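Local coordinates for protein phosphoribosylglycinamide synthetase (Anaerococcus prevotii, PDB 4DIM) that probably binds ATP and a metal ion and catalyses an ATP-dependent ligation as an ATP-grasp type ligase, at residues K235-I238 with I239-K243; F367-S370 with N371-I374. All coordinates share one frame; numbering follows the deposited sequence.

Contact 1. Residues K235-I238 with I239-K243; sequences KDDI and IEKTK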
ATOM      1  N   LYS A 235     -10.973  18.142   8.404  1.00 88.31           N
ATOM      2  CA  LYS A 235     -11.523  19.319   7.722  1.00 88.97           C
ATOM      3  C   LYS A 235     -11.184  19.218   6.205  1.00 92.06           C
ATOM      4  O   LYS A 235     -10.174  18.609   5.842  1.00 88.28           O
ATOM      5  CB  LYS A 235     -10.939  20.602   8.300  1.00 90.96           C
ATOM      6  CG  LYS A 235     -11.165  20.828   9.775  1.00 93.45           C
ATOM      7  CD  LYS A 235     -12.575  21.043  10.185  1.00 84.90           C
ATOM      8  CE  LYS A 235     -12.737  21.893  11.418  1.00106.69           C
ATOM      9  NZ  LYS A 235     -13.177  23.301  11.100  1.00129.83           N
ATOM     10  N   ASP A 236     -11.972  19.856   5.333  1.00 90.21           N
ATOM     11  CA  ASP A 236     -11.684  19.786   3.892  1.00 88.42           C
ATOM     12  C   ASP A 236     -10.296  20.391   3.536  1.00 90.92           C
ATOM     13  O   ASP A 236      -9.727  20.009   2.518  1.00 90.70           O
ATOM     14  CB  ASP A 236     -12.767  20.497   3.069  1.00 92.30           C
ATOM     15  CG  ASP A 236     -14.203  19.988   3.174  1.00 98.48           C
ATOM     16  OD1 ASP A 236     -14.396  18.763   3.302  1.00 95.51           O
ATOM     17  OD2 ASP A 236     -15.132  20.803   2.985  1.00111.43           O
ATOM     18  N   ASP A 237      -9.750  21.306   4.375  1.00 86.14           N
ATOM     19  CA  ASP A 237      -8.445  21.926   4.180  1.00 84.48           C
ATOM     20  C   ASP A 237      -7.297  20.886   4.238  1.00 87.32           C
ATOM     21  O   ASP A 237      -6.314  21.019   3.509  1.00 85.20           O
ATOM     22  CB  ASP A 237      -8.229  23.014   5.236  1.00 88.44           C
ATOM     23  CG  ASP A 237      -6.946  23.789   5.039  1.00117.74           C
ATOM     24  OD1 ASP A 237      -6.208  23.980   6.042  1.00121.67           O
ATOM     25  OD2 ASP A 237      -6.630  24.139   3.864  1.00128.00           O
ATOM     26  N   ILE A 238      -7.461  19.835   5.061  1.00 84.22           N
ATOM     27  CA  ILE A 238      -6.494  18.745   5.186  1.00 81.97           C
ATOM     28  C   ILE A 238      -6.597  17.867   3.937  1.00 82.75           C
ATOM     29  O   ILE A 238      -5.586  17.416   3.402  1.00 78.41           O
ATOM     30  CB  ILE A 238      -6.741  17.923   6.502  1.00 84.22           C
ATOM     31  CG1 ILE A 238      -6.782  18.821   7.745  1.00 85.35           C
ATOM     32  CG2 ILE A 238      -5.685  16.833   6.687  1.00 82.25           C
ATOM     33  CD1 ILE A 238      -5.645  19.862   7.848  1.00 82.89           C
ATOM     34  N   ILE A 239      -7.816  17.668   3.455  1.00 81.95           N
ATOM     35  CA  ILE A 239      -8.065  16.849   2.257  1.00 81.31           C
ATOM     36  C   ILE A 239      -7.363  17.507   1.037  1.00 89.72           C
ATOM     37  O   ILE A 239      -6.758  16.816   0.238  1.00 89.67           O
ATOM     38  CB  ILE A 239      -9.600  16.658   2.013  1.00 83.73           C
ATOM     39  CG1 ILE A 239     -10.300  15.917   3.174  1.00 83.66           C
ATOM     40  CG2 ILE A 239      -9.890  15.984   0.667  1.00 81.46           C
ATOM     41  CD1 ILE A 239     -10.002  14.394   3.332  1.00 94.66           C
ATOM     42  N   GLU A 240      -7.460  18.826   0.910  1.00 90.65           N
ATOM     43  CA  GLU A 240      -6.859  19.580  -0.198  1.00 91.55           C
ATOM     44  C   GLU A 240      -5.371  19.703  -0.071  1.00 93.68           C
ATOM     45  O   GLU A 240      -4.678  19.705  -1.083  1.00 93.71           O
ATOM     46  CB  GLU A 240      -7.467  20.970  -0.284  1.00 95.71           C
ATOM     47  CG  GLU A 240      -8.943  20.964  -0.652  1.00112.14           C
ATOM     48  CD  GLU A 240      -9.385  20.117  -1.841  1.00135.27           C
ATOM     49  OE1 GLU A 240      -8.879  20.343  -2.969  1.00126.60           O
ATOM     50  OE2 GLU A 240     -10.262  19.239  -1.642  1.00120.60           O
ATOM     51  N   LYS A 241      -4.873  19.831   1.165  1.00 88.08           N
ATOM     52  CA  LYS A 241      -3.439  19.839   1.426  1.00 85.08           C
ATOM     53  C   LYS A 241      -2.800  18.491   1.016  1.00 84.97           C
ATOM     54  O   LYS A 241      -1.673  18.490   0.556  1.00 86.75           O
ATOM     55  CB  LYS A 241      -3.172  20.142   2.899  1.00 85.79           C
ATOM     56  CG  LYS A 241      -3.125  21.622   3.213  1.00 89.62           C
ATOM     57  CD  LYS A 241      -3.095  21.871   4.721  1.00 97.85           C
ATOM     58  CE  LYS A 241      -3.161  23.343   5.080  1.00 94.18           C
ATOM     59  NZ  LYS A 241      -3.590  23.531   6.480  1.00 93.64           N
ATOM     60  N   THR A 242      -3.525  17.376   1.163  1.00 77.52           N
ATOM     61  CA  THR A 242      -3.083  16.023   0.798  1.00 75.66           C
ATOM     62  C   THR A 242      -3.030  15.903  -0.744  1.00 82.06           C
ATOM     63  O   THR A 242      -2.047  15.392  -1.304  1.00 82.57           O
ATOM     64  CB  THR A 242      -4.025  14.970   1.466  1.00 77.58           C
ATOM     65  OG1 THR A 242      -3.858  15.054   2.874  1.00 77.00           O
ATOM     66  CG2 THR A 242      -3.738  13.556   1.062  1.00 74.71           C
ATOM     67  N   LYS A 243      -4.073  16.387  -1.414  1.00 79.26           N
ATOM     68  CA  LYS A 243      -4.147  16.437  -2.872  1.00 80.12           C
ATOM     69  C   LYS A 243      -2.964  17.229  -3.431  1.00 86.96           C
ATOM     70  O   LYS A 243      -2.351  16.826  -4.417  1.00 87.70           O
ATOM     71  CB  LYS A 243      -5.486  17.089  -3.342  1.00 83.49           C
ATOM     72  CG  LYS A 243      -6.712  16.159  -3.243  1.00 97.55           C
ATOM     73  CD  LYS A 243      -8.060  16.802  -3.454  1.00107.86           C
ATOM     74  CE  LYS A 243      -9.170  15.791  -3.216  1.00107.87           C
ATOM     75  NZ  LYS A 243     -10.533  16.371  -3.449  1.00112.32           N
TER

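Contact 2. Residues F367-S370 with N371-I374; sequences FENS and NDCI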
ATOM      1  N   PHE A 367      -3.256 -13.401  17.109  1.00121.92           N
ATOM      2  CA  PHE A 367      -2.782 -12.360  16.203  1.00119.91           C
ATOM      3  C   PHE A 367      -1.525 -11.628  16.647  1.00127.92           C
ATOM      4  O   PHE A 367      -1.477 -11.026  17.721  1.00127.59           O
ATOM      5  CB  PHE A 367      -3.873 -11.324  15.943  1.00116.85           C
ATOM      6  CG  PHE A 367      -3.585 -10.432  14.768  1.00115.52           C
ATOM      7  CD1 PHE A 367      -3.231  -9.108  14.955  1.00117.68           C
ATOM      8  CD2 PHE A 367      -3.709 -10.905  13.470  1.00115.39           C
ATOM      9  CE1 PHE A 367      -2.989  -8.277  13.864  1.00116.71           C
ATOM     10  CE2 PHE A 367      -3.478 -10.069  12.382  1.00115.91           C
ATOM     11  CZ  PHE A 367      -3.104  -8.764  12.586  1.00113.68           C
ATOM     12  N   GLU A 368      -0.523 -11.677  15.756  1.00129.02           N
ATOM     13  CA  GLU A 368       0.788 -11.041  15.889  1.00134.26           C
ATOM     14  C   GLU A 368       1.187 -10.365  14.542  1.00136.02           C
ATOM     15  O   GLU A 368       1.707  -9.249  14.586  1.00137.20           O
ATOM     16  CB  GLU A 368       1.879 -12.034  16.406  1.00142.41           C
ATOM     17  CG  GLU A 368       1.784 -13.480  15.916  1.00158.09           C
ATOM     18  CD  GLU A 368       2.543 -14.513  16.732  1.00188.73           C
ATOM     19  OE1 GLU A 368       3.690 -14.232  17.152  1.00187.05           O
ATOM     20  OE2 GLU A 368       1.998 -15.625  16.920  1.00183.34           O
ATOM     21  N   ASN A 369       0.936 -11.007  13.366  1.00129.17           N
ATOM     22  CA  ASN A 369       1.224 -10.414  12.049  1.00126.98           C
ATOM     23  C   ASN A 369       0.048 -10.587  11.089  1.00125.00           C
ATOM     24  O   ASN A 369      -0.887 -11.328  11.358  1.00121.70           O
ATOM     25  CB  ASN A 369       2.497 -11.007  11.438  1.00135.02           C
ATOM     26  CG  ASN A 369       2.410 -12.468  11.055  1.00152.04           C
ATOM     27  OD1 ASN A 369       1.971 -12.807   9.956  1.00140.95           O
ATOM     28  ND2 ASN A 369       2.879 -13.362  11.922  1.00144.25           N
ATOM     29  N   SER A 370       0.120  -9.898   9.958  1.00121.52           N
ATOM     30  CA  SER A 370      -0.909  -9.872   8.909  1.00117.88           C
ATOM     31  C   SER A 370      -1.336 -11.260   8.357  1.00123.49           C
ATOM     32  O   SER A 370      -2.477 -11.403   7.909  1.00120.42           O
ATOM     33  CB  SER A 370      -0.421  -9.018   7.741  1.00122.23           C
ATOM     34  OG  SER A 370       0.964  -9.218   7.493  1.00138.67           O
ATOM     35  N   ASN A 371      -0.446 -12.270   8.396  1.00124.53           N
ATOM     36  CA  ASN A 371      -0.743 -13.606   7.867  1.00124.82           C
ATOM     37  C   ASN A 371      -1.601 -14.406   8.843  1.00126.84           C
ATOM     38  O   ASN A 371      -2.115 -15.465   8.463  1.00126.74           O
ATOM     39  CB  ASN A 371       0.543 -14.363   7.519  1.00131.68           C
ATOM     40  CG  ASN A 371       1.411 -13.590   6.539  1.00161.26           C
ATOM     41  OD1 ASN A 371       1.129 -13.540   5.331  1.00155.15           O
ATOM     42  ND2 ASN A 371       2.423 -12.881   7.046  1.00153.53           N
ATOM     43  N   ASP A 372      -1.787 -13.886  10.082  1.00121.81           N
ATOM     44  CA  ASP A 372      -2.653 -14.482  11.099  1.00121.15           C
ATOM     45  C   ASP A 372      -4.140 -14.012  10.953  1.00122.71           C
ATOM     46  O   ASP A 372      -4.948 -14.336  11.829  1.00121.56           O
ATOM     47  CB  ASP A 372      -2.135 -14.146  12.517  1.00124.76           C
ATOM     48  CG  ASP A 372      -0.719 -14.581  12.789  1.00137.18           C
ATOM     49  OD1 ASP A 372      -0.390 -15.750  12.489  1.00141.34           O
ATOM     50  OD2 ASP A 372       0.060 -13.759  13.316  1.00141.53           O
ATOM     51  N   CYS A 373      -4.506 -13.262   9.867  1.00118.45           N
ATOM     52  CA  CYS A 373      -5.891 -12.820   9.647  1.00115.03           C
ATOM     53  C   CYS A 373      -6.745 -14.039   9.326  1.00116.58           C
ATOM     54  O   CYS A 373      -6.316 -14.899   8.542  1.00117.72           O
ATOM     55  CB  CYS A 373      -5.987 -11.786   8.520  1.00114.69           C
ATOM     56  SG  CYS A 373      -5.246 -10.163   8.889  1.00119.07           S
ATOM     57  N   ILE A 374      -7.945 -14.109   9.936  1.00109.25           N
ATOM     58  CA  ILE A 374      -8.933 -15.177   9.710  1.00107.47           C
ATOM     59  C   ILE A 374      -9.761 -14.861   8.451  1.00105.21           C
ATOM     60  O   ILE A 374     -10.204 -15.769   7.746  1.00105.14           O
ATOM     61  CB  ILE A 374      -9.826 -15.367  10.961  1.00110.16           C
ATOM     62  CG1 ILE A 374      -8.983 -15.955  12.121  1.00113.91           C
ATOM     63  CG2 ILE A 374     -11.072 -16.228  10.668  1.00110.96           C
ATOM     64  CD1 ILE A 374      -8.391 -14.912  13.069  1.00124.93           C
TER

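Contact 1. Residues K235-I238 with I239-K243
Asp237 and Lys241, one helical turn apart, form a salt bridge in which OD1 of Asp237 lies 2.7 Å from NZ of Lys241. The ammonium comes to the syn side of the carboxylate, 33° out of its plane. Two torsional choices bring the ends together: Asp237 swings CG to the far side from its amide nitrogen (chi1 -175°), while Lys241 runs extended beyond CG. On the way, Lys241 CG passes 3.3 Å from Asp237 O, so the lysine stem lies against the backbone carbonyl of the residue whose carboxylate its tip grips. The same NZ also donates to Asn269 O, so the ammonium has a second acceptor. A weaker salt bridge, Lys243 NZ to Glu240 OE2 at 3.4 Å, spans three residues.

The backbone bonds identify the first turns of helix 236-253, with Lys235 at the N-cap position. Glu240 N donates to Asp236 O at 3.0 Å, and Lys241 N to Asp237 O repeats the i to i+4 pattern, whereas Ile239 N to Lys235 O is weak at 3.5 Å. The CG1 methylene of Ile239 lies against that N-cap carbonyl, 3.8 Å from Lys235 O. Within the ATP-grasp family region, this helix connects strand 223-230 to strand 258-267.

A side-chain-to-backbone bond adds to the backbone bonds of the helix. Thr242 OG1, held beside its own backbone N (chi1 -66°), donates to Ile238 O at 3.0 Å. Thr242 N bonds the same oxygen, and the two donors reach it from opposite faces of the carbonyl plane, so one residue supplies both protons to this acceptor.

Apolar contacts define the inner side. Ile238 and Thr242, both buried, meet Val271 of strand 270-277, and Thr242 also touches Phe196 and Ala198 of strand 194-203. Ile239 packs on Pro212 of strand 206-219.

Contact 2. Residues F367-S370 with N371-I374
Asp372 folds back over Phe367, Glu368 and Asn369, and its side chain can be traced atom by atom. CB meets CD2 of the Phe367 ring at 3.7 Å, approaching obliquely, and also lies against Asn369 O. CG stands beside its backbone N (chi1 -57°), which turns the carboxylate back toward the preceding residues. OD2 accepts two backbone N-H groups: Asn369 N at 2.9 Å, nearly straight at 170°, and Glu368 N at a longer 3.3 Å. Both use the anti side of the oxygen but come from opposite faces of the carboxylate plane. OD1 forms a salt bridge with Lys365. These donors would favour the ionised form, although Glu368 OE2, 4.5 Å from Asp372 OD2, probably opposes it somewhat.

The return bond runs from Asp372 N to Asn369 O at 3.0 Å, the donor lying above the carbonyl plane. It closes a short 3-10 turn, at whose start Asn369 makes an Asx turn: OD1 of Asn369 accepts Asn371 N at 2.9 Å. Asn371 ND2 reaches this same OD1 from the other face of its plane, the two amides being inclined to each other. Replacing Asn369 with alanine removes OD1 and would probably leave Asn371 N and ND2 without their shared acceptor, freeing the Asn371 amide to turn.

Beyond the turn, Cys373 SG makes an oblique sulfur-aromatic contact with Phe367, 3.9 Å from CE2.

Along the chain the turn lies between strand 363-364 and strand 375-381. Phe367 meets the Tyr218 ring of strand 206-219 with planes at about 80° and packs on Val224 and Val226 of strand 223-230. Glu368 O bonds Ser220 OG in the connection between those two strands, while Ile374 leads toward strand 375-381 with backbone bonds to Ile329 and Phe357.

How the contacts relate
Contact 1 comes first along the chain and closes before contact 2 opens; their centres are 33 Å apart and their nearest atoms about 24 Å, so they do not touch. What they share is a large antiparallel sheet. Helix 236-253, which begins in contact 1, packs on strands 194-203, 206-219 and 270-277, whereas residues 367-374 lead into strand 375-381, nearer the other end of the strand order. Strand 206-219 meets both, through Pro212 at contact 1 and Tyr218 at contact 2. The pair thus marks two separate connections of one sheet, a helical one within the ATP-grasp family region and a tight turn much later in sequence.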